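PDB 4CH7: siroheme decarboxylase from Hydrogenobacter thermophilus, which decarboxylates siroheme to didecarboxysiroheme, releasing two molecules of carbon dioxide, as a step of heme d1 biosynthesis. Local coordinates for residues R121-R126 with K329-A334; A87-S92 with S321-R326. One frame throughout, in Å; residues are numbered along the deposited sequence.

Interaction 1: residues R121-R126 with K329-A334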
# COMPACT_ATOMS: atom_id res chain seq x y z
N ARG A 121 18.54 -2.28 9.63
CA ARG A 121 19.69 -2.30 10.54
C ARG A 121 20.63 -1.15 10.21
O ARG A 121 21.07 -0.41 11.10
CB ARG A 121 20.45 -3.63 10.44
CG ARG A 121 21.80 -3.63 11.14
CD ARG A 121 22.49 -4.99 11.05
NE ARG A 121 22.59 -5.48 9.68
CZ ARG A 121 23.57 -5.16 8.84
NH1 ARG A 121 24.54 -4.33 9.22
NH2 ARG A 121 23.59 -5.66 7.61
N LEU A 122 20.91 -0.99 8.93
CA LEU A 122 21.76 0.08 8.44
C LEU A 122 21.11 1.45 8.66
O LEU A 122 21.80 2.43 8.97
CB LEU A 122 22.10 -0.14 6.97
CG LEU A 122 22.89 -1.42 6.70
CD1 LEU A 122 22.94 -1.76 5.22
CD2 LEU A 122 24.29 -1.29 7.27
N MSE A 123 19.79 1.51 8.50
CA MSE A 123 19.03 2.73 8.78
C MSE A 123 19.16 3.10 10.25
O MSE A 123 19.53 4.22 10.59
CB MSE A 123 17.55 2.52 8.45
CG MSE A 123 17.17 2.56 6.97
SE MSE A 123 15.27 2.19 6.80
CE MSE A 123 15.05 2.30 4.89
N ALA A 124 18.85 2.14 11.12
CA ALA A 124 18.90 2.36 12.56
C ALA A 124 20.31 2.67 13.05
O ALA A 124 20.49 3.47 13.97
CB ALA A 124 18.34 1.14 13.29
N GLU A 125 21.30 2.02 12.45
CA GLU A 125 22.70 2.26 12.81
C GLU A 125 23.11 3.69 12.45
O GLU A 125 23.75 4.38 13.24
CB GLU A 125 23.61 1.26 12.09
CG GLU A 125 25.09 1.45 12.41
CD GLU A 125 26.00 0.74 11.43
OE1 GLU A 125 25.53 -0.21 10.76
OE2 GLU A 125 27.18 1.12 11.33
N ARG A 126 22.73 4.12 11.25
CA ARG A 126 23.03 5.46 10.75
C ARG A 126 22.32 6.54 11.57
O ARG A 126 22.89 7.59 11.87
CB ARG A 126 22.63 5.56 9.27
CG ARG A 126 22.62 6.97 8.70
CD ARG A 126 24.01 7.58 8.62
NE ARG A 126 23.98 8.91 8.04
CZ ARG A 126 24.97 9.80 8.15
NH1 ARG A 126 26.06 9.49 8.84
NH2 ARG A 126 24.86 10.99 7.59
N LYS A 329 23.10 2.52 -1.84
CA LYS A 329 24.55 2.64 -1.93
C LYS A 329 25.04 3.81 -1.08
O LYS A 329 26.03 3.70 -0.37
CB LYS A 329 24.99 2.88 -3.38
CG LYS A 329 24.45 1.89 -4.40
CD LYS A 329 25.08 0.52 -4.25
CE LYS A 329 24.74 -0.37 -5.44
NZ LYS A 329 25.25 0.20 -6.72
N GLU A 330 24.32 4.93 -1.16
CA GLU A 330 24.65 6.13 -0.41
C GLU A 330 24.61 5.89 1.10
O GLU A 330 25.44 6.40 1.83
CB GLU A 330 23.71 7.27 -0.79
CG GLU A 330 24.28 8.20 -1.83
CD GLU A 330 25.55 8.88 -1.36
OE1 GLU A 330 25.48 9.66 -0.39
OE2 GLU A 330 26.62 8.62 -1.95
N LEU A 331 23.63 5.10 1.55
CA LEU A 331 23.54 4.72 2.95
C LEU A 331 24.76 3.88 3.34
O LEU A 331 25.35 4.09 4.40
CB LEU A 331 22.26 3.94 3.23
CG LEU A 331 22.10 3.42 4.66
CD1 LEU A 331 22.13 4.57 5.64
CD2 LEU A 331 20.81 2.62 4.81
N ILE A 332 25.12 2.94 2.48
CA ILE A 332 26.32 2.13 2.66
C ILE A 332 27.55 3.02 2.71
O ILE A 332 28.38 2.92 3.61
CB ILE A 332 26.49 1.11 1.52
CG1 ILE A 332 25.30 0.15 1.46
CG2 ILE A 332 27.80 0.35 1.68
CD1 ILE A 332 25.20 -0.77 2.66
N SER A 333 27.67 3.90 1.72
CA SER A 333 28.82 4.79 1.59
C SER A 333 28.94 5.76 2.76
O SER A 333 30.04 6.03 3.24
CB SER A 333 28.77 5.56 0.27
OG SER A 333 29.93 6.34 0.09
N ALA A 334 27.82 6.29 3.22
CA ALA A 334 27.82 7.21 4.35
C ALA A 334 28.21 6.50 5.64
O ALA A 334 28.69 7.13 6.59
CB ALA A 334 26.45 7.87 4.50
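L122 and L331 face each other between two helices, 121-126 and 329-334, whose short axes cross at 45° and come within 10.4 Å. This is apolar helix-helix packing: the C-terminal helix 323-335 lies against the last turns of helix 116-126, in the first AsnC-like ligand-binding domain. L331 carries most of the contact. Its CG is anti to the backbone N (chi1 177°), which turns both methyls to helix 116-126. CD2 settles 3.7 Å from L122 CB and reaches on to the root of M123, 4.0 Å from the M123 N. The other methyl, CD1, lies against the aliphatic start of R126, 3.8 Å from R126 CB, with R126 CG almost as near. The two chains pass alongside each other, pointing opposite ways. With an alanine here in place of the leucine, L122 CB and the R126 methylenes would probably lose their apolar partner, and a gap would open between the helices.

The other contact of L122 is with I332: L122 CD1 meets I332 CD1 at 3.6 Å. I332 starts out pointing away from helix 121-126, and its far end, CD1, turns back to L122. F84 of helix 75-87 touches M123, R126 and L331, so a third helix joins the packing. Selenomethionine M123 turns mostly to other neighbours, among them W327. At the exposed border R126 bends at chi2 (67°) and then reaches out to A334. There the A334 methyl lies over one face of its guanidinium, with A334 CB 4.4 Å from R126 CZ.

Interaction 2: residues A87-S92 with S321-R326; sequences ACPGVS and SEEFER
P89 and F324 make a buried apolar contact between a tight turn and the first turn of the C-terminal helix 323-335. The turn joins helix 75-87 to strand 91-97. The proline ring does most of the touching. Its CG lies 3.4 Å from the E323 carbonyl O and 3.7 Å from F324 CA, so it packs on the helix backbone as much as on side chains. P89 CB also meets the E323 side chain, 3.9 Å from E323 CG. The P89 and F324 side chains run at about a right angle to each other.

The turn is a type I beta turn from C88 to V91, closed by the V91 N to C88 O bond. It leads into a strand of the antiparallel barrel built from the ferredoxin-like, AsnC-type ligand-binding domains. F324 has CG anti to its backbone N (chi1 179°), and its ring reaches the turn. G90 N sits at the ring edge, near the ring plane, 3.8 Å from F324 CD1. C88 SG comes in obliquely, 3.6 Å from F324 CE1, in a sulfur-aromatic contact. The same sulfur accepts a weak hydrogen bond from G90 N, of 3.4 Å to C88 SG. P110 and I113 also touch F324, while W327, one turn along the helix, touches C88 and P89.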
# COMPACT_ATOMS: atom_id res chain seq x y z
N ALA A 87 13.51 10.03 2.90
CA ALA A 87 14.46 9.97 1.79
C ALA A 87 14.47 8.60 1.10
O ALA A 87 14.73 8.51 -0.10
CB ALA A 87 15.86 10.32 2.27
N CYS A 88 14.18 7.55 1.86
CA CYS A 88 14.13 6.21 1.30
C CYS A 88 12.96 6.06 0.33
O CYS A 88 11.81 6.27 0.70
CB CYS A 88 14.02 5.16 2.40
SG CYS A 88 13.97 3.46 1.79
N PRO A 89 13.27 5.69 -0.92
CA PRO A 89 12.27 5.50 -1.99
C PRO A 89 11.36 4.32 -1.69
O PRO A 89 10.29 4.21 -2.30
CB PRO A 89 13.13 5.19 -3.22
CG PRO A 89 14.50 5.74 -2.89
CD PRO A 89 14.64 5.50 -1.42
N GLY A 90 11.76 3.45 -0.77
CA GLY A 90 10.96 2.30 -0.40
C GLY A 90 10.00 2.54 0.75
O GLY A 90 9.21 1.67 1.10
N VAL A 91 10.08 3.74 1.34
CA VAL A 91 9.17 4.11 2.42
C VAL A 91 7.93 4.81 1.85
O VAL A 91 8.03 5.87 1.24
CB VAL A 91 9.85 5.02 3.45
CG1 VAL A 91 8.83 5.52 4.48
CG2 VAL A 91 10.98 4.28 4.14
N SER A 92 6.76 4.19 2.04
CA SER A 92 5.51 4.72 1.48
C SER A 92 4.82 5.67 2.45
O SER A 92 4.54 6.82 2.11
CB SER A 92 4.57 3.57 1.12
OG SER A 92 4.28 2.77 2.26
N SER A 321 12.23 1.10 -9.88
CA SER A 321 12.99 2.29 -10.22
C SER A 321 14.41 2.10 -9.70
O SER A 321 14.63 1.31 -8.78
CB SER A 321 12.36 3.55 -9.63
OG SER A 321 12.30 3.47 -8.22
N GLU A 322 15.37 2.81 -10.29
CA GLU A 322 16.77 2.64 -9.92
C GLU A 322 17.11 3.45 -8.67
O GLU A 322 18.20 3.31 -8.12
CB GLU A 322 17.67 3.08 -11.08
CG GLU A 322 17.44 2.31 -12.36
CD GLU A 322 17.95 3.06 -13.58
OE1 GLU A 322 18.16 4.29 -13.48
OE2 GLU A 322 18.14 2.42 -14.63
N GLU A 323 16.17 4.28 -8.24
CA GLU A 323 16.44 5.24 -7.17
C GLU A 323 16.58 4.64 -5.76
O GLU A 323 17.18 5.27 -4.89
CB GLU A 323 15.41 6.38 -7.18
CG GLU A 323 13.98 5.94 -6.93
CD GLU A 323 13.01 7.11 -6.95
OE1 GLU A 323 13.47 8.27 -6.96
OE2 GLU A 323 11.78 6.86 -6.95
N PHE A 324 16.04 3.45 -5.53
CA PHE A 324 16.22 2.80 -4.23
C PHE A 324 17.66 2.34 -4.07
O PHE A 324 18.31 2.64 -3.07
CB PHE A 324 15.28 1.61 -4.03
CG PHE A 324 15.47 0.91 -2.70
CD1 PHE A 324 14.77 1.34 -1.58
CD2 PHE A 324 16.35 -0.15 -2.57
CE1 PHE A 324 14.94 0.72 -0.35
CE2 PHE A 324 16.54 -0.78 -1.34
CZ PHE A 324 15.83 -0.34 -0.24
N GLU A 325 18.13 1.58 -5.05
CA GLU A 325 19.49 1.05 -5.04
C GLU A 325 20.50 2.17 -4.88
O GLU A 325 21.40 2.10 -4.05
CB GLU A 325 19.76 0.26 -6.32
CG GLU A 325 21.18 -0.28 -6.45
CD GLU A 325 21.40 -1.01 -7.76
OE1 GLU A 325 20.59 -1.90 -8.09
OE2 GLU A 325 22.39 -0.70 -8.45
N ARG A 326 20.33 3.23 -5.68
CA ARG A 326 21.19 4.40 -5.61
C ARG A 326 21.12 5.04 -4.22
O ARG A 326 22.14 5.46 -3.67
CB ARG A 326 20.81 5.41 -6.69
CG ARG A 326 21.57 6.71 -6.62
CD ARG A 326 21.31 7.58 -7.84
NE ARG A 326 19.89 7.66 -8.18
CZ ARG A 326 19.01 8.42 -7.54
NH1 ARG A 326 19.39 9.16 -6.51
NH2 ARG A 326 17.74 8.43 -7.92

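How the interactions relate
Both contacts use helix 323-335. Its start meets the turn of 87-92 in interaction 2, and its later turns meet helix 116-126 in interaction 1. Their centres are about 13 Å apart. They touch directly: M123 CE packs 3.5 Å from C88 SG, with W327 at the junction. The C-terminal helix is thus laid along two neighbouring parts of the first AsnC-like domain. Interaction 2 is the more buried of the two. G90 there lies about 10 Å from the side chain of H93, the inferred active-site residue, which follows S92 on strand 91-97. Interaction 1 lies away from that site.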